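Local coordinates for nucleocapsid protein CP17 (Extra small virus, PDB 6JJA) that forms the T=1 icosahedral shell of this satellite virus from sixty copies of a jelly-roll subunit, and probably packages its single-stranded RNA, at residues A[65-76]-A[146-157]. Residues are numbered along the deposited sequence; the frame is centred on the assembly and turned at random.
Sequences ESGIYTLTVGSY and TGTLNTITTTAK
Leu71 meets Ile152 on the buried side of two antiparallel strands, its CD2 methyl lying 3.5 Å from CD1 of Ile152 where the two side chains pass at a slant. The Ile152 chain is extended (chi2 165°), which carries CD1 along to Leu71 while its CB stays beside that of Tyr69. Val106, Leu108 and Val163 also touch Ile152. The backbone between these residues is regular: Tyr69 and Ile152 form a hydrogen-bonded pair, with Tyr69 N 2.7 Å from Ile152 O, and Leu71 N donates to Asn150 O in the same way. At Leu71 itself the register slips by one in a classic beta bulge: its O accepts from both Leu149 N (3.0 Å) and Asn150 N (3.3 Å), the two donors lying in its carbonyl plane. Strands 68-72 and 148-154 belong to one four-stranded sheet of the viral jelly-roll, in which 68-72 is the outermost strand within the chain and 104-110 flanks 148-154 on its other side. At the bulge the Leu149 side chain turns toward the start of helix 73-80. There CG2 of Val73 sits 3.5 Å from Leu149 CD2, the side chains crossing nearly at right angles. With CG1 anti to the backbone N (chi1 -169°), Val73 turns its other methyl, CG2, back beside that N and against Gly147 O, the acceptor for the same N. Tyr76, one turn further along the helix, places CE1 3.7 Å from Leu149 CD1, and its hydroxyl makes a weak hydrogen bond to Asn150 OD1, while Asn150 ND2 is taken by Tyr133 OH. Toward the other end of the pair, Thr154 OG1 lies at the edge of the Tyr69 ring, in its plane, 3.3 Å from CE2. Beyond it, Lys157 NZ closes a salt bridge with Glu65 OE1.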
loop_
_atom_site.group_PDB
_atom_site.type_symbol
_atom_site.label_atom_id
_atom_site.label_comp_id
_atom_site.label_asym_id
_atom_site.label_seq_id
_atom_site.Cartn_x
_atom_site.Cartn_y
_atom_site.Cartn_z
ATOM N N GLU A 65 27.988 62.674 -53.935
ATOM C CA GLU A 65 28.449 62.060 -55.171
ATOM C C GLU A 65 29.718 61.253 -54.966
ATOM O O GLU A 65 30.008 60.357 -55.764
ATOM C CB GLU A 65 28.668 63.134 -56.230
ATOM C CG GLU A 65 27.411 63.922 -56.548
ATOM C CD GLU A 65 26.299 63.055 -57.091
ATOM O OE1 GLU A 65 26.601 62.071 -57.802
ATOM O OE2 GLU A 65 25.123 63.346 -56.796
ATOM N N SER A 66 30.480 61.557 -53.916
ATOM C CA SER A 66 31.625 60.730 -53.560
ATOM C C SER A 66 31.212 59.308 -53.216
ATOM O O SER A 66 32.031 58.389 -53.308
ATOM C CB SER A 66 32.357 61.357 -52.379
ATOM O OG SER A 66 33.425 60.539 -51.945
ATOM N N GLY A 67 29.956 59.104 -52.833
ATOM C CA GLY A 67 29.510 57.837 -52.312
ATOM C C GLY A 67 29.793 57.619 -50.844
ATOM O O GLY A 67 29.513 56.530 -50.332
ATOM N N ILE A 68 30.326 58.617 -50.150
ATOM C CA ILE A 68 30.730 58.493 -48.757
ATOM C C ILE A 68 29.895 59.456 -47.933
ATOM O O ILE A 68 29.880 60.662 -48.199
ATOM C CB ILE A 68 32.226 58.769 -48.573
ATOM C CG1 ILE A 68 33.050 57.828 -49.436
ATOM C CG2 ILE A 68 32.613 58.592 -47.137
ATOM C CD1 ILE A 68 34.403 58.350 -49.737
ATOM N N TYR A 69 29.216 58.924 -46.924
ATOM C CA TYR A 69 28.283 59.678 -46.104
ATOM C C TYR A 69 28.813 59.689 -44.681
ATOM O O TYR A 69 28.803 58.662 -43.998
ATOM C CB TYR A 69 26.882 59.080 -46.178
ATOM C CG TYR A 69 26.391 58.918 -47.593
ATOM C CD1 TYR A 69 25.774 59.958 -48.259
ATOM C CD2 TYR A 69 26.561 57.728 -48.268
ATOM C CE1 TYR A 69 25.338 59.813 -49.547
ATOM C CE2 TYR A 69 26.128 57.576 -49.558
ATOM C CZ TYR A 69 25.518 58.624 -50.193
ATOM O OH TYR A 69 25.083 58.468 -51.486
ATOM N N THR A 70 29.269 60.852 -44.246
ATOM C CA THR A 70 29.923 61.005 -42.957
ATOM C C THR A 70 28.899 61.393 -41.899
ATOM O O THR A 70 28.137 62.349 -42.086
ATOM C CB THR A 70 31.018 62.054 -43.057
ATOM O OG1 THR A 70 31.987 61.648 -44.027
ATOM C CG2 THR A 70 31.681 62.221 -41.755
ATOM N N LEU A 71 28.884 60.655 -40.794
ATOM C CA LEU A 71 28.006 60.937 -39.665
ATOM C C LEU A 71 28.823 61.641 -38.595
ATOM O O LEU A 71 29.619 61.014 -37.898
ATOM C CB LEU A 71 27.383 59.665 -39.107
ATOM C CG LEU A 71 26.062 59.153 -39.676
ATOM C CD1 LEU A 71 24.981 60.194 -39.565
ATOM C CD2 LEU A 71 26.231 58.733 -41.089
ATOM N N THR A 72 28.617 62.941 -38.464
ATOM C CA THR A 72 29.260 63.716 -37.427
ATOM C C THR A 72 28.379 63.756 -36.186
ATOM O O THR A 72 27.277 63.215 -36.154
ATOM C CB THR A 72 29.560 65.120 -37.931
ATOM O OG1 THR A 72 28.379 65.698 -38.489
ATOM C CG2 THR A 72 30.630 65.082 -38.972
ATOM N N VAL A 73 28.889 64.399 -35.139
ATOM C CA VAL A 73 28.091 64.609 -33.943
ATOM C C VAL A 73 27.013 65.643 -34.205
ATOM O O VAL A 73 25.897 65.533 -33.685
ATOM C CB VAL A 73 28.999 65.017 -32.777
ATOM C CG1 VAL A 73 28.260 64.976 -31.495
ATOM C CG2 VAL A 73 30.150 64.099 -32.690
ATOM N N GLY A 74 27.325 66.662 -34.998
ATOM C CA GLY A 74 26.314 67.616 -35.403
ATOM C C GLY A 74 25.120 66.971 -36.074
ATOM O O GLY A 74 23.993 67.432 -35.908
ATOM N N SER A 75 25.343 65.899 -36.825
ATOM C CA SER A 75 24.252 65.205 -37.493
ATOM C C SER A 75 23.264 64.633 -36.486
ATOM O O SER A 75 22.070 64.960 -36.504
ATOM C CB SER A 75 24.813 64.094 -38.372
ATOM O OG SER A 75 25.566 64.619 -39.447
ATOM N N TYR A 76 23.747 63.748 -35.616
ATOM C CA TYR A 76 22.899 63.179 -34.583
ATOM C C TYR A 76 22.264 64.264 -33.732
ATOM O O TYR A 76 21.100 64.154 -33.343
ATOM C CB TYR A 76 23.703 62.246 -33.695
ATOM C CG TYR A 76 24.307 61.034 -34.351
ATOM C CD1 TYR A 76 25.531 61.103 -34.977
ATOM C CD2 TYR A 76 23.679 59.810 -34.298
ATOM C CE1 TYR A 76 26.096 60.000 -35.555
ATOM C CE2 TYR A 76 24.238 58.702 -34.872
ATOM C CZ TYR A 76 25.445 58.804 -35.498
ATOM O OH TYR A 76 26.016 57.701 -36.076
ATOM N N THR A 146 32.414 67.688 -31.025
ATOM C CA THR A 146 32.274 67.572 -32.461
ATOM C C THR A 146 33.149 66.423 -32.923
ATOM O O THR A 146 33.681 65.653 -32.119
ATOM C CB THR A 146 32.647 68.866 -33.180
ATOM O OG1 THR A 146 32.334 68.737 -34.570
ATOM C CG2 THR A 146 34.118 69.150 -33.019
ATOM N N GLY A 147 33.290 66.306 -34.230
ATOM C CA GLY A 147 34.087 65.258 -34.826
ATOM C C GLY A 147 33.229 64.221 -35.523
ATOM O O GLY A 147 32.006 64.182 -35.401
ATOM N N THR A 148 33.917 63.370 -36.266
ATOM C CA THR A 148 33.261 62.307 -37.001
ATOM C C THR A 148 33.152 61.071 -36.125
ATOM O O THR A 148 34.106 60.702 -35.437
ATOM C CB THR A 148 34.029 61.998 -38.276
ATOM O OG1 THR A 148 34.264 63.205 -38.999
ATOM C CG2 THR A 148 33.253 61.090 -39.136
ATOM N N LEU A 149 31.978 60.449 -36.138
ATOM C CA LEU A 149 31.712 59.269 -35.336
ATOM C C LEU A 149 31.638 58.018 -36.196
ATOM O O LEU A 149 32.359 57.044 -35.958
ATOM C CB LEU A 149 30.402 59.442 -34.577
ATOM C CG LEU A 149 30.227 60.668 -33.717
ATOM C CD1 LEU A 149 28.861 60.598 -33.119
ATOM C CD2 LEU A 149 31.281 60.744 -32.664
ATOM N N ASN A 150 30.768 58.036 -37.189
ATOM C CA ASN A 150 30.549 56.911 -38.070
ATOM C C ASN A 150 30.662 57.382 -39.505
ATOM O O ASN A 150 30.402 58.546 -39.818
ATOM C CB ASN A 150 29.191 56.263 -37.850
ATOM C CG ASN A 150 28.983 55.820 -36.437
ATOM O OD1 ASN A 150 28.559 56.592 -35.582
ATOM N ND2 ASN A 150 29.274 54.561 -36.176
ATOM N N THR A 151 31.064 56.472 -40.366
ATOM C CA THR A 151 31.235 56.760 -41.776
ATOM C C THR A 151 30.623 55.638 -42.586
ATOM O O THR A 151 30.896 54.460 -42.343
ATOM C CB THR A 151 32.704 56.935 -42.124
ATOM O OG1 THR A 151 33.279 57.914 -41.255
ATOM C CG2 THR A 151 32.858 57.385 -43.534
ATOM N N ILE A 152 29.790 56.013 -43.545
ATOM C CA ILE A 152 29.117 55.076 -44.426
ATOM C C ILE A 152 29.671 55.274 -45.822
ATOM O O ILE A 152 29.858 56.411 -46.267
ATOM C CB ILE A 152 27.596 55.268 -44.412
ATOM C CG1 ILE A 152 27.053 55.200 -42.998
ATOM C CG2 ILE A 152 26.957 54.206 -45.205
ATOM C CD1 ILE A 152 25.680 55.723 -42.878
ATOM N N THR A 153 29.942 54.174 -46.506
ATOM C CA THR A 153 30.550 54.203 -47.822
ATOM C C THR A 153 29.725 53.325 -48.750
ATOM O O THR A 153 29.675 52.104 -48.578
ATOM C CB THR A 153 31.998 53.742 -47.762
ATOM O OG1 THR A 153 32.736 54.599 -46.882
ATOM C CG2 THR A 153 32.625 53.769 -49.130
ATOM N N THR A 154 29.066 53.953 -49.713
ATOM C CA THR A 154 28.381 53.253 -50.780
ATOM C C THR A 154 29.047 53.594 -52.103
ATOM O O THR A 154 29.674 54.645 -52.255
ATOM C CB THR A 154 26.892 53.620 -50.831
ATOM O OG1 THR A 154 26.729 54.923 -51.401
ATOM C CG2 THR A 154 26.292 53.619 -49.457
ATOM N N THR A 155 28.913 52.687 -53.059
ATOM C CA THR A 155 29.436 52.942 -54.390
ATOM C C THR A 155 28.834 54.226 -54.940
ATOM O O THR A 155 27.662 54.534 -54.723
ATOM C CB THR A 155 29.122 51.773 -55.316
ATOM O OG1 THR A 155 29.926 50.642 -54.954
ATOM C CG2 THR A 155 29.402 52.145 -56.751
ATOM N N ALA A 156 29.656 54.995 -55.645
ATOM C CA ALA A 156 29.179 56.238 -56.226
ATOM C C ALA A 156 28.058 55.958 -57.215
ATOM O O ALA A 156 27.944 54.858 -57.757
ATOM C CB ALA A 156 30.320 56.972 -56.914
ATOM N N LYS A 157 27.215 56.964 -57.437
ATOM C CA LYS A 157 26.056 56.827 -58.312
ATOM C C LYS A 157 25.080 55.804 -57.740
ATOM O O LYS A 157 24.554 54.943 -58.448
ATOM C CB LYS A 157 26.476 56.443 -59.732
ATOM C CG LYS A 157 27.418 57.422 -60.403
ATOM C CD LYS A 157 26.723 58.719 -60.769
ATOM C CE LYS A 157 26.920 59.798 -59.713
ATOM N NZ LYS A 157 26.375 61.099 -60.160
#